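Local coordinates for protein putative oxidoreductase (Gluconobacter oxydans, PDB 3WJ7) that probably works as a reductase of the short-chain dehydrogenase/reductase family, using a nicotinamide coenzyme to interconvert carbonyl compounds and alcohols, at residues Tyr123-Ala128 with Ile178-Thr183; Leu130-Asp135 with Met306-Asp311; Thr143-Ser148 with Ser157-Glu162; Thr213-Val218 with Glu245-Gly250; Phe253-Gln258 with Pro323-Val328. One frame throughout, in Å; residues are numbered along the deposited sequence.

Interactions 1 and 4 both belong to the central sheet, and strand 176-185, one strand of interaction 1, also pairs with both strands of interaction 4; but interaction 1 is a parallel pairing deep in the Rossmann core, interaction 4 an antiparallel one, only partly buried. Backbone hydrogen bonds dominate in both. Interaction 2 joins two loops mainly by apolar packing and touches interaction 1 through Val127 and Phe308. It also meets interaction 4, through Phe308 and Asn246. Interaction 5 continues outward from interaction 4 through helix 249-259 and pairs two helices by methionine and valine packing. Interaction 3 lies at the surface, about 30 Å from interaction 5 between centres, and relies on a salt bridge.

Interaction 1 (Tyr123-Ala128 with Ile178-Thr183); sequences YCSSVA and IVNPST
Tyr123 and Val179 begin a ladder of backbone hydrogen bonds between two parallel strands: Val179 N donates to Tyr123 O (3.0 Å), and Ser125 N returns the favour to Val179 O (2.6 Å). Past the regular pairing, Val127 N still finds Pro181 O at 3.0 Å, a fitting role for proline, which lacks an N-H but keeps its carbonyl. A second polar element lies within 123-128. Ser126 OG, swung away from its own backbone N (chi1 152°), accepts Ala128 N at 2.8 Å and 172°, forming an ST turn that leads into a 3-10 segment. With an alanine in place of Ser126, the Ala128 N-H would probably lose this acceptor and the turn would be less firmly set. Ser125 OG hydrogen-bonds Glu162 OE2 of helix 153-172. Apolar contacts lie on both faces of the sheet. Ile178 CG2 runs beside Tyr123 CD2 on the face covered by helix 153-172; on the other, under helix 220-233, Cys124 SG rests 3.6 Å from Pro181 CG. Main-chain bonds thus tie these Rossmann strands together while largely apolar side chains occupy both faces, and the side chain of Cys124 is about 3 Å from a bound mercury(II) ion, a soft metal that suits a thiol.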
# COMPACT_ATOMS: atom_id res chain seq x y z
N TYR A 123 18.91 7.17 -19.55
CA TYR A 123 17.89 6.95 -18.59
C TYR A 123 17.49 8.25 -17.90
O TYR A 123 18.34 8.94 -17.28
CB TYR A 123 18.34 5.94 -17.56
CG TYR A 123 17.28 5.76 -16.50
CD1 TYR A 123 15.99 5.38 -16.84
CD2 TYR A 123 17.54 6.07 -15.18
CE1 TYR A 123 15.00 5.24 -15.89
CE2 TYR A 123 16.56 5.93 -14.22
CZ TYR A 123 15.30 5.52 -14.59
OH TYR A 123 14.35 5.38 -13.65
N CYS A 124 16.20 8.57 -18.00
CA CYS A 124 15.68 9.75 -17.34
C CYS A 124 15.28 9.42 -15.95
O CYS A 124 14.39 8.62 -15.72
CB CYS A 124 14.53 10.36 -18.09
SG CYS A 124 14.26 12.10 -17.60
N SER A 125 15.96 10.01 -14.98
CA SER A 125 15.65 9.71 -13.59
C SER A 125 15.23 11.01 -12.97
O SER A 125 14.52 11.75 -13.59
CB SER A 125 16.87 9.12 -12.95
OG SER A 125 16.89 9.22 -11.56
N SER A 126 15.66 11.37 -11.77
CA SER A 126 15.16 12.64 -11.26
C SER A 126 15.93 13.02 -10.05
O SER A 126 16.56 12.15 -9.42
CB SER A 126 13.67 12.53 -10.93
OG SER A 126 13.29 13.42 -9.91
N VAL A 127 15.91 14.31 -9.71
CA VAL A 127 16.54 14.69 -8.44
C VAL A 127 15.88 13.98 -7.24
O VAL A 127 16.49 13.90 -6.16
CB VAL A 127 16.58 16.21 -8.19
CG1 VAL A 127 17.47 16.87 -9.23
CG2 VAL A 127 15.17 16.82 -8.15
N ALA A 128 14.65 13.44 -7.42
CA ALA A 128 14.00 12.74 -6.30
C ALA A 128 14.75 11.48 -5.89
O ALA A 128 14.66 11.04 -4.78
CB ALA A 128 12.55 12.47 -6.62
N ILE A 178 22.86 8.32 -17.06
CA ILE A 178 21.72 8.82 -16.27
C ILE A 178 21.65 10.34 -16.16
O ILE A 178 22.62 11.04 -15.83
CB ILE A 178 21.74 8.27 -14.84
CG1 ILE A 178 21.89 6.76 -14.86
CG2 ILE A 178 20.48 8.73 -14.05
CD1 ILE A 178 22.02 6.14 -13.47
N VAL A 179 20.42 10.82 -16.32
CA VAL A 179 20.06 12.20 -16.24
C VAL A 179 19.02 12.33 -15.08
O VAL A 179 18.18 11.44 -14.86
CB VAL A 179 19.56 12.51 -17.66
CG1 VAL A 179 18.23 13.22 -17.74
CG2 VAL A 179 20.68 13.11 -18.53
N ASN A 180 19.14 13.39 -14.29
CA ASN A 180 18.30 13.69 -13.15
C ASN A 180 17.72 15.12 -13.30
O ASN A 180 18.28 16.08 -12.77
CB ASN A 180 19.12 13.60 -11.86
CG ASN A 180 19.78 12.23 -11.65
OD1 ASN A 180 19.30 11.41 -10.84
ND2 ASN A 180 20.90 11.98 -12.34
N PRO A 181 16.62 15.28 -14.03
CA PRO A 181 15.94 16.58 -14.11
C PRO A 181 15.41 17.03 -12.74
O PRO A 181 15.08 16.19 -11.91
CB PRO A 181 14.74 16.30 -15.00
CG PRO A 181 14.98 14.96 -15.62
CD PRO A 181 15.87 14.21 -14.69
N SER A 182 15.36 18.34 -12.50
CA SER A 182 14.71 18.87 -11.32
C SER A 182 13.22 18.96 -11.65
O SER A 182 12.66 18.06 -12.26
CB SER A 182 15.29 20.24 -10.95
OG SER A 182 15.12 21.20 -12.00
N THR A 183 12.56 20.05 -11.28
CA THR A 183 11.14 20.13 -11.54
C THR A 183 10.79 21.01 -12.74
O THR A 183 10.93 22.21 -12.69
CB THR A 183 10.28 20.33 -10.25
OG1 THR A 183 9.26 21.32 -10.45
CG2 THR A 183 11.11 20.60 -9.03

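Interaction 2 (Leu130-Asp135 with Met306-Asp311); sequences LGLRSD and MFFSSD
Leu132 lays its CD2 methyl against the ring of Phe308, 3.6 Å from CZ, the two side chains passing at a slant. The same methyl reaches Met306 CA at 4.1 Å, which places the branched end of the leucine between two residues of the partner loop. Phe308 CE1 meets two residues of 130-135 that precede Leu132: Leu130 CB is 4.1 Å away and Gly131 O 3.7 Å. With CG opposite its carbonyl carbon (chi1 -65°), Phe308 sends its ring toward 130-132, and a large flat hydrocarbon group suits this position because it can touch three successive residues at once. Val127 and Ala139 add further apolar surface around the ring, while the backbone N of Phe308 is held by Asn246 OD1. Farther along, Ser309 OG accepts Asp311 N at 3.2 Å, an ST turn where the chain enters helix 311-317. Across the contact itself the attraction is mainly apolar. The arrangement joins the loop that follows strand 120-124 of the Rossmann sheet to the loop before helix 311-317, consistent with the two-part build of extended short-chain dehydrogenases, a Rossmann coenzyme domain and a smaller, largely C-terminal part.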
# COMPACT_ATOMS: atom_id res chain seq x y z
N LEU A 130 17.93 11.49 -5.58
CA LEU A 130 19.26 11.91 -5.10
C LEU A 130 19.26 12.29 -3.62
O LEU A 130 18.21 12.31 -2.99
CB LEU A 130 19.79 13.07 -5.92
CG LEU A 130 19.97 12.87 -7.42
CD1 LEU A 130 20.75 14.04 -7.98
CD2 LEU A 130 20.67 11.61 -7.79
N GLY A 131 20.45 12.58 -3.06
CA GLY A 131 20.58 12.91 -1.63
C GLY A 131 20.36 14.38 -1.36
O GLY A 131 20.38 15.17 -2.29
N LEU A 132 20.12 14.74 -0.10
CA LEU A 132 20.01 16.14 0.30
C LEU A 132 20.98 16.56 1.39
O LEU A 132 21.37 15.77 2.25
CB LEU A 132 18.61 16.47 0.79
CG LEU A 132 17.53 16.28 -0.26
CD1 LEU A 132 16.14 16.26 0.39
CD2 LEU A 132 17.64 17.35 -1.33
N ARG A 133 21.32 17.84 1.35
CA ARG A 133 22.09 18.48 2.39
C ARG A 133 21.19 19.12 3.45
O ARG A 133 20.01 19.42 3.19
CB ARG A 133 22.97 19.53 1.73
CG ARG A 133 24.26 18.97 1.17
CD ARG A 133 24.93 20.04 0.33
NE ARG A 133 26.38 19.95 0.36
CZ ARG A 133 27.14 20.49 1.32
NH1 ARG A 133 26.58 21.13 2.34
NH2 ARG A 133 28.45 20.36 1.25
N SER A 134 21.73 19.34 4.65
CA SER A 134 20.92 19.91 5.73
C SER A 134 21.19 21.39 5.92
O SER A 134 20.30 22.14 6.30
CB SER A 134 21.17 19.16 7.01
OG SER A 134 20.97 17.78 6.76
N ASP A 135 22.42 21.79 5.65
CA ASP A 135 22.87 23.17 5.79
C ASP A 135 22.36 24.08 4.65
O ASP A 135 22.81 25.22 4.51
CB ASP A 135 24.40 23.16 5.77
CG ASP A 135 24.94 22.57 4.47
OD1 ASP A 135 24.22 21.80 3.82
OD2 ASP A 135 26.07 22.90 4.07
N MET A 306 15.03 21.32 -1.33
CA MET A 306 15.37 20.53 -2.49
C MET A 306 16.18 21.37 -3.48
O MET A 306 15.71 21.78 -4.55
CB MET A 306 14.10 19.97 -3.13
CG MET A 306 13.42 18.92 -2.27
SD MET A 306 12.47 17.83 -3.35
CE MET A 306 13.68 16.72 -4.18
N PHE A 307 17.41 21.64 -3.09
CA PHE A 307 18.27 22.56 -3.82
C PHE A 307 19.40 21.76 -4.44
O PHE A 307 19.99 20.89 -3.78
CB PHE A 307 18.76 23.63 -2.86
CG PHE A 307 17.84 24.83 -2.73
CD1 PHE A 307 16.53 24.82 -3.25
CD2 PHE A 307 18.28 25.97 -2.06
CE1 PHE A 307 15.70 25.93 -3.12
CE2 PHE A 307 17.45 27.09 -1.92
CZ PHE A 307 16.16 27.06 -2.46
N PHE A 308 19.64 21.96 -5.72
CA PHE A 308 20.60 21.10 -6.43
C PHE A 308 21.45 21.95 -7.31
O PHE A 308 20.98 22.97 -7.80
CB PHE A 308 19.88 20.05 -7.29
CG PHE A 308 19.11 19.06 -6.49
CD1 PHE A 308 19.73 17.92 -6.00
CD2 PHE A 308 17.79 19.31 -6.16
CE1 PHE A 308 19.02 17.03 -5.19
CE2 PHE A 308 17.07 18.41 -5.36
CZ PHE A 308 17.70 17.28 -4.88
N SER A 309 22.69 21.51 -7.54
CA SER A 309 23.61 22.20 -8.45
C SER A 309 23.61 21.48 -9.76
O SER A 309 23.57 20.24 -9.77
CB SER A 309 25.04 22.11 -7.90
OG SER A 309 25.96 22.78 -8.75
N SER A 310 23.70 22.23 -10.86
CA SER A 310 23.85 21.63 -12.19
C SER A 310 25.26 21.82 -12.74
O SER A 310 25.48 21.89 -13.97
CB SER A 310 22.83 22.23 -13.15
OG SER A 310 21.53 22.12 -12.63
N ASP A 311 26.23 21.93 -11.84
CA ASP A 311 27.57 22.28 -12.29
C ASP A 311 28.25 21.15 -13.09
O ASP A 311 28.91 21.42 -14.09
CB ASP A 311 28.41 22.83 -11.14
CG ASP A 311 28.04 24.28 -10.79
OD1 ASP A 311 27.37 24.96 -11.61
OD2 ASP A 311 28.42 24.76 -9.70

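Interaction 3 (Thr143-Ser148 with Ser157-Glu162); sequences TPVSES and SKYRAE
Glu147 and Arg160 cross at about a right angle, and the arginine takes hold of the carboxylate side-on with two nitrogens, one for each oxygen. NE points to OE1 at 3.0 Å along a nearly straight bond (168°), with OE1 close to the guanidinium plane; NH2 reaches OE2 at 3.2 Å, on its syn side. The two flat groups are nevertheless turned 55° apart, and NE approaches OE1 from above the carboxylate plane, 46° out of it. Arginine suits the place, being long enough to reach the loop and offering two donors side by side. Tyr159 extends its ring toward the loop, where Val145 CB comes within 4.2 Å of CE1. Ser146 OG, accepting from Ser148 N at 3.1 Å, forms an ST turn that shapes the backbone round Glu147. A leucine in place of Arg160 would probably leave the Glu147 charge without its mate and deprive Asp94 of the second subunit of a salt-bridge partner. The contact folds the loop following strand 120-124 onto helix 153-172, whose Arg160 also packs against Met99 and Val103 of helix 95-115 and Met98 of the second subunit.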
# COMPACT_ATOMS: atom_id res chain seq x y z
N THR A 143 26.25 13.61 -3.23
CA THR A 143 25.64 13.72 -1.90
C THR A 143 25.18 12.31 -1.48
O THR A 143 24.55 11.61 -2.26
CB THR A 143 24.52 14.80 -1.93
OG1 THR A 143 25.01 15.98 -2.58
CG2 THR A 143 24.02 15.16 -0.54
N PRO A 144 25.56 11.85 -0.29
CA PRO A 144 25.13 10.45 0.04
C PRO A 144 23.63 10.34 0.17
O PRO A 144 22.99 11.26 0.68
CB PRO A 144 25.80 10.16 1.40
CG PRO A 144 26.24 11.50 1.94
CD PRO A 144 26.37 12.47 0.78
N VAL A 145 23.08 9.22 -0.28
CA VAL A 145 21.66 8.97 -0.11
C VAL A 145 21.52 7.63 0.51
O VAL A 145 22.18 6.70 0.12
CB VAL A 145 20.92 8.79 -1.46
CG1 VAL A 145 19.67 9.64 -1.45
CG2 VAL A 145 21.84 9.01 -2.68
N SER A 146 20.58 7.49 1.42
CA SER A 146 20.30 6.17 1.91
C SER A 146 18.79 5.91 1.83
O SER A 146 18.01 6.82 2.12
CB SER A 146 20.89 6.00 3.32
OG SER A 146 19.95 5.44 4.21
N GLU A 147 18.39 4.68 1.46
CA GLU A 147 16.97 4.25 1.55
C GLU A 147 16.23 4.73 2.78
O GLU A 147 15.08 5.14 2.69
CB GLU A 147 16.77 2.74 1.38
CG GLU A 147 16.26 2.37 -0.01
CD GLU A 147 15.37 1.14 -0.06
OE1 GLU A 147 15.39 0.40 -1.09
OE2 GLU A 147 14.61 0.92 0.90
N SER A 148 16.91 4.73 3.92
CA SER A 148 16.25 5.07 5.18
C SER A 148 15.92 6.56 5.30
O SER A 148 15.18 6.98 6.17
CB SER A 148 17.11 4.63 6.37
OG SER A 148 18.33 5.35 6.38
N SER A 157 10.18 5.23 -5.19
CA SER A 157 10.11 4.67 -6.51
C SER A 157 11.24 5.20 -7.44
O SER A 157 11.88 4.45 -8.22
CB SER A 157 8.77 5.05 -7.09
OG SER A 157 8.46 4.14 -8.10
N LYS A 158 11.51 6.51 -7.39
CA LYS A 158 12.54 7.00 -8.30
C LYS A 158 13.87 6.47 -7.80
O LYS A 158 14.69 6.06 -8.60
CB LYS A 158 12.53 8.51 -8.45
CG LYS A 158 11.31 9.06 -9.16
CD LYS A 158 11.28 8.61 -10.61
CE LYS A 158 9.98 9.07 -11.29
NZ LYS A 158 9.84 8.53 -12.68
N TYR A 159 14.05 6.41 -6.48
CA TYR A 159 15.29 5.93 -5.89
C TYR A 159 15.52 4.46 -6.28
O TYR A 159 16.56 4.15 -6.86
CB TYR A 159 15.31 6.12 -4.37
CG TYR A 159 16.47 5.47 -3.68
CD1 TYR A 159 17.72 6.11 -3.64
CD2 TYR A 159 16.34 4.21 -3.11
CE1 TYR A 159 18.81 5.53 -3.01
CE2 TYR A 159 17.41 3.59 -2.47
CZ TYR A 159 18.64 4.26 -2.42
OH TYR A 159 19.73 3.66 -1.83
N ARG A 160 14.55 3.58 -6.03
CA ARG A 160 14.75 2.18 -6.34
C ARG A 160 15.04 1.93 -7.80
O ARG A 160 15.93 1.10 -8.16
CB ARG A 160 13.55 1.34 -5.90
CG ARG A 160 13.46 1.26 -4.40
CD ARG A 160 12.57 0.13 -3.96
NE ARG A 160 12.77 -0.05 -2.53
CZ ARG A 160 11.79 -0.32 -1.67
NH1 ARG A 160 10.54 -0.44 -2.09
NH2 ARG A 160 12.07 -0.49 -0.39
N ALA A 161 14.31 2.65 -8.66
CA ALA A 161 14.51 2.49 -10.11
C ALA A 161 15.92 2.92 -10.51
O ALA A 161 16.65 2.19 -11.22
CB ALA A 161 13.46 3.26 -10.90
N GLU A 162 16.34 4.08 -10.00
CA GLU A 162 17.69 4.51 -10.32
C GLU A 162 18.69 3.46 -9.81
O GLU A 162 19.65 3.15 -10.52
CB GLU A 162 18.04 5.92 -9.79
CG GLU A 162 19.54 6.16 -9.76
CD GLU A 162 19.94 7.59 -9.44
OE1 GLU A 162 20.59 7.84 -8.40
OE2 GLU A 162 19.61 8.49 -10.24

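Interaction 4 (Thr213-Val218 with Glu245-Gly250); sequences TGLNIV and ENIMLG
Leu215 and Ile247 exchange backbone hydrogen bonds in both directions, Leu215 N to Ile247 O (3.0 Å) and Ile247 N to Leu215 O (2.8 Å), making them a hydrogen-bonded pair in an antiparallel ladder that extends the otherwise parallel Rossmann sheet. Ile217 and Glu245 form the next such pair, and at the far end Leu249 N donates to Thr213 O, carrying the ladder into the first turn of helix 249-259. On the face that carries Leu215, Ile217 and Ile247, which Glu245 shares, the contacts are mostly apolar. Leu215 CD2 lies 3.8 Å from Ile247 CG2, the side chains running the same way, and Ile217 CD1 touches that same CG2. With its CG between the backbone N and the carbonyl carbon (chi1 59°), Leu215 also brings CD1 to Leu249 CD1, and branched aliphatic residues suit this apolar layer. On the opposite face Gly214 pairs with Met248; without a side chain it probably leaves room for the Met248 thioether, whose SD is 4.2 Å from Gly214 CA. The outer shell positions the polar groups: Glu245 OE1 takes Ala324 N, Asn216 OD1 accepts from Ser182 OG and Gly244 N, and Asn246 OD1 is shared with the loop 306-311. Within the contact Asn216 ND2 donates to Asn246 OD1 at 2.8 Å, coming from 59° above the carbonyl plane of Asn246, the two amides standing almost perpendicular at 85°.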
# COMPACT_ATOMS: atom_id res chain seq x y z
N THR A 213 8.46 26.01 1.01
CA THR A 213 9.59 25.11 0.83
C THR A 213 10.46 25.51 -0.36
O THR A 213 10.17 26.49 -1.05
CB THR A 213 9.19 23.63 0.73
OG1 THR A 213 10.38 22.85 0.93
CG2 THR A 213 8.52 23.28 -0.59
N GLY A 214 11.53 24.74 -0.57
CA GLY A 214 12.52 25.05 -1.58
C GLY A 214 12.51 24.00 -2.65
O GLY A 214 12.42 22.81 -2.36
N LEU A 215 12.59 24.44 -3.90
CA LEU A 215 12.69 23.52 -5.00
C LEU A 215 13.61 24.12 -6.03
O LEU A 215 14.10 25.21 -5.84
CB LEU A 215 11.30 23.13 -5.59
CG LEU A 215 10.22 24.06 -6.20
CD1 LEU A 215 8.86 23.50 -5.74
CD2 LEU A 215 10.25 25.54 -5.83
N ASN A 216 13.83 23.38 -7.10
CA ASN A 216 14.65 23.80 -8.19
C ASN A 216 13.76 23.66 -9.39
O ASN A 216 13.31 22.55 -9.69
CB ASN A 216 15.82 22.83 -8.30
CG ASN A 216 16.82 23.20 -9.37
OD1 ASN A 216 16.50 23.27 -10.56
ND2 ASN A 216 18.06 23.37 -8.96
N ILE A 217 13.55 24.78 -10.10
CA ILE A 217 12.77 24.82 -11.33
C ILE A 217 13.64 24.91 -12.59
O ILE A 217 14.69 25.55 -12.58
CB ILE A 217 11.71 25.93 -11.26
CG1 ILE A 217 10.57 25.35 -10.42
CG2 ILE A 217 11.18 26.30 -12.64
CD1 ILE A 217 9.72 26.39 -9.79
N VAL A 218 13.20 24.24 -13.65
CA VAL A 218 13.99 24.09 -14.83
C VAL A 218 13.08 24.10 -16.00
O VAL A 218 12.04 23.46 -15.97
CB VAL A 218 14.77 22.76 -14.84
CG1 VAL A 218 13.83 21.55 -14.70
CG2 VAL A 218 15.62 22.68 -16.09
N GLU A 245 17.16 26.59 -11.51
CA GLU A 245 17.24 27.61 -10.46
C GLU A 245 16.67 27.13 -9.14
O GLU A 245 15.60 26.53 -9.09
CB GLU A 245 16.43 28.83 -10.89
CG GLU A 245 16.77 30.13 -10.19
CD GLU A 245 15.99 31.32 -10.76
OE1 GLU A 245 16.02 31.57 -12.00
OE2 GLU A 245 15.32 32.02 -9.96
N ASN A 246 17.40 27.38 -8.06
CA ASN A 246 16.95 27.05 -6.72
C ASN A 246 16.12 28.20 -6.19
O ASN A 246 16.61 29.33 -6.06
CB ASN A 246 18.12 26.72 -5.81
CG ASN A 246 18.81 25.39 -6.20
OD1 ASN A 246 18.16 24.31 -6.28
ND2 ASN A 246 20.11 25.46 -6.44
N ILE A 247 14.85 27.91 -5.92
CA ILE A 247 13.90 28.95 -5.60
C ILE A 247 12.95 28.53 -4.47
O ILE A 247 12.59 27.37 -4.35
CB ILE A 247 13.19 29.46 -6.89
CG1 ILE A 247 12.56 30.86 -6.65
CG2 ILE A 247 12.21 28.41 -7.40
CD1 ILE A 247 11.71 31.44 -7.77
N MET A 248 12.61 29.46 -3.60
CA MET A 248 11.65 29.17 -2.55
C MET A 248 10.27 29.27 -3.17
O MET A 248 10.09 29.95 -4.18
CB MET A 248 11.79 30.12 -1.35
CG MET A 248 13.15 30.12 -0.64
SD MET A 248 13.69 28.62 0.21
CE MET A 248 12.26 28.08 1.16
N LEU A 249 9.30 28.58 -2.59
CA LEU A 249 7.99 28.47 -3.20
C LEU A 249 7.30 29.85 -3.15
O LEU A 249 6.60 30.25 -4.09
CB LEU A 249 7.21 27.36 -2.49
CG LEU A 249 5.98 26.72 -3.14
CD1 LEU A 249 6.21 26.25 -4.57
CD2 LEU A 249 5.49 25.55 -2.30
N GLY A 250 7.52 30.59 -2.06
CA GLY A 250 7.01 31.96 -1.90
C GLY A 250 7.50 32.86 -3.03
O GLY A 250 6.70 33.64 -3.61

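Interaction 5 (Phe253-Gln258 with Pro323-Val328); sequences FRMVSQ and PARDAV
Phe253 O, on the helix that sends Met255 against Arg325, is gripped twice: Ser257 N makes the regular helical bond at 2.9 Å, and Ser257 OG adds a second, also 2.9 Å, from the opposite face of the carbonyl plane. Serine is well placed here, because its short hydroxyl can reach back one turn and satisfy itself at a buried position. Across the contact the main work falls to Met255. Its flexible, unbranched chain reaches over to the second helix, where CE lies among Arg325 CA, Val328 and, at 4.0 Å, Ala324 O. On the way, Met255 CG passes over one face of the Arg325 guanidinium, 3.5 Å from NH2. The arginine is bent at chi3 (-82°), which folds its charged end back toward helix 249-259, while Arg325 CB lies beside Met255 CE and SD. Near the surface Gln258 OE1 sits 2.8 Å from Arg325 NH2, but the angle is too poor for a hydrogen bond. Deeper in, Val256 CG2 meets Val328 CG1 at 3.8 Å, the two side chains crossing at about a right angle; short beta-branched side chains suit the buried side, where the helices meet. The axes of segments 253-258 and 324-328 approach to 10.4 Å, 50° apart. Val328 also packs on Leu252 and Ile259 of helix 249-259, while Phe253, Val256 and Ser257 turn to helix 194-203.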
# COMPACT_ATOMS: atom_id res chain seq x y z
N PHE A 253 5.78 32.04 -6.28
CA PHE A 253 4.44 32.61 -6.30
C PHE A 253 4.44 34.13 -6.44
O PHE A 253 3.61 34.66 -7.17
CB PHE A 253 3.61 32.17 -5.10
CG PHE A 253 3.31 30.70 -5.08
CD1 PHE A 253 3.37 29.99 -3.88
CD2 PHE A 253 2.95 30.04 -6.25
CE1 PHE A 253 3.09 28.64 -3.86
CE2 PHE A 253 2.68 28.69 -6.25
CZ PHE A 253 2.75 27.99 -5.04
N ARG A 254 5.39 34.81 -5.79
CA ARG A 254 5.72 36.20 -6.14
C ARG A 254 5.86 36.42 -7.67
O ARG A 254 5.19 37.31 -8.21
CB ARG A 254 6.97 36.69 -5.39
CG ARG A 254 6.66 37.23 -4.00
CD ARG A 254 7.87 37.25 -3.05
NE ARG A 254 7.54 36.56 -1.80
CZ ARG A 254 8.40 36.24 -0.83
NH1 ARG A 254 9.69 36.56 -0.94
NH2 ARG A 254 7.97 35.59 0.25
N MET A 255 6.69 35.62 -8.35
CA MET A 255 6.90 35.76 -9.81
C MET A 255 5.62 35.50 -10.58
O MET A 255 5.23 36.33 -11.40
CB MET A 255 7.91 34.76 -10.33
CG MET A 255 9.37 35.11 -10.23
SD MET A 255 10.35 33.78 -10.98
CE MET A 255 9.19 33.19 -12.19
N VAL A 256 4.99 34.35 -10.33
CA VAL A 256 3.71 34.00 -10.98
C VAL A 256 2.76 35.19 -10.88
O VAL A 256 2.23 35.65 -11.87
CB VAL A 256 3.04 32.71 -10.38
CG1 VAL A 256 1.67 32.46 -10.98
CG2 VAL A 256 3.89 31.47 -10.60
N SER A 257 2.56 35.68 -9.67
CA SER A 257 1.60 36.74 -9.44
C SER A 257 1.94 38.03 -10.12
O SER A 257 1.03 38.69 -10.63
CB SER A 257 1.44 36.98 -7.96
OG SER A 257 0.90 35.79 -7.41
N GLN A 258 3.22 38.40 -10.10
CA GLN A 258 3.63 39.64 -10.76
C GLN A 258 3.50 39.56 -12.29
O GLN A 258 2.99 40.50 -12.88
CB GLN A 258 4.99 40.19 -10.25
CG GLN A 258 6.24 39.91 -11.07
CD GLN A 258 7.52 40.06 -10.24
OE1 GLN A 258 8.61 40.27 -10.79
NE2 GLN A 258 7.40 39.93 -8.91
N PRO A 323 16.81 31.06 -17.20
CA PRO A 323 16.41 31.18 -15.78
C PRO A 323 14.95 30.79 -15.52
O PRO A 323 14.18 30.60 -16.49
CB PRO A 323 16.64 32.66 -15.48
CG PRO A 323 16.59 33.35 -16.82
CD PRO A 323 17.09 32.36 -17.83
N ALA A 324 14.57 30.66 -14.24
CA ALA A 324 13.23 30.14 -13.85
C ALA A 324 12.10 31.05 -14.32
O ALA A 324 11.01 30.57 -14.67
CB ALA A 324 13.14 29.96 -12.34
N ARG A 325 12.34 32.35 -14.33
CA ARG A 325 11.36 33.28 -14.80
C ARG A 325 10.98 33.03 -16.25
O ARG A 325 9.86 33.23 -16.65
CB ARG A 325 11.82 34.71 -14.55
CG ARG A 325 11.26 35.74 -15.53
CD ARG A 325 11.58 37.15 -15.10
NE ARG A 325 10.62 37.58 -14.10
CZ ARG A 325 10.91 37.75 -12.82
NH1 ARG A 325 12.16 37.56 -12.42
NH2 ARG A 325 9.97 38.12 -11.98
N ASP A 326 11.91 32.54 -17.05
CA ASP A 326 11.57 32.24 -18.43
C ASP A 326 10.58 31.07 -18.51
O ASP A 326 9.64 31.09 -19.33
CB ASP A 326 12.84 31.98 -19.26
CG ASP A 326 13.63 33.29 -19.62
OD1 ASP A 326 13.38 34.38 -19.03
OD2 ASP A 326 14.52 33.21 -20.52
N ALA A 327 10.79 30.05 -17.67
CA ALA A 327 9.93 28.88 -17.70
C ALA A 327 8.53 29.19 -17.23
O ALA A 327 7.55 28.69 -17.82
CB ALA A 327 10.51 27.75 -16.87
N VAL A 328 8.43 29.98 -16.17
CA VAL A 328 7.16 30.37 -15.58
C VAL A 328 6.35 31.25 -16.56
O VAL A 328 5.15 31.05 -16.74
CB VAL A 328 7.38 31.14 -14.24
CG1 VAL A 328 6.09 31.73 -13.71
CG2 VAL A 328 8.05 30.25 -13.21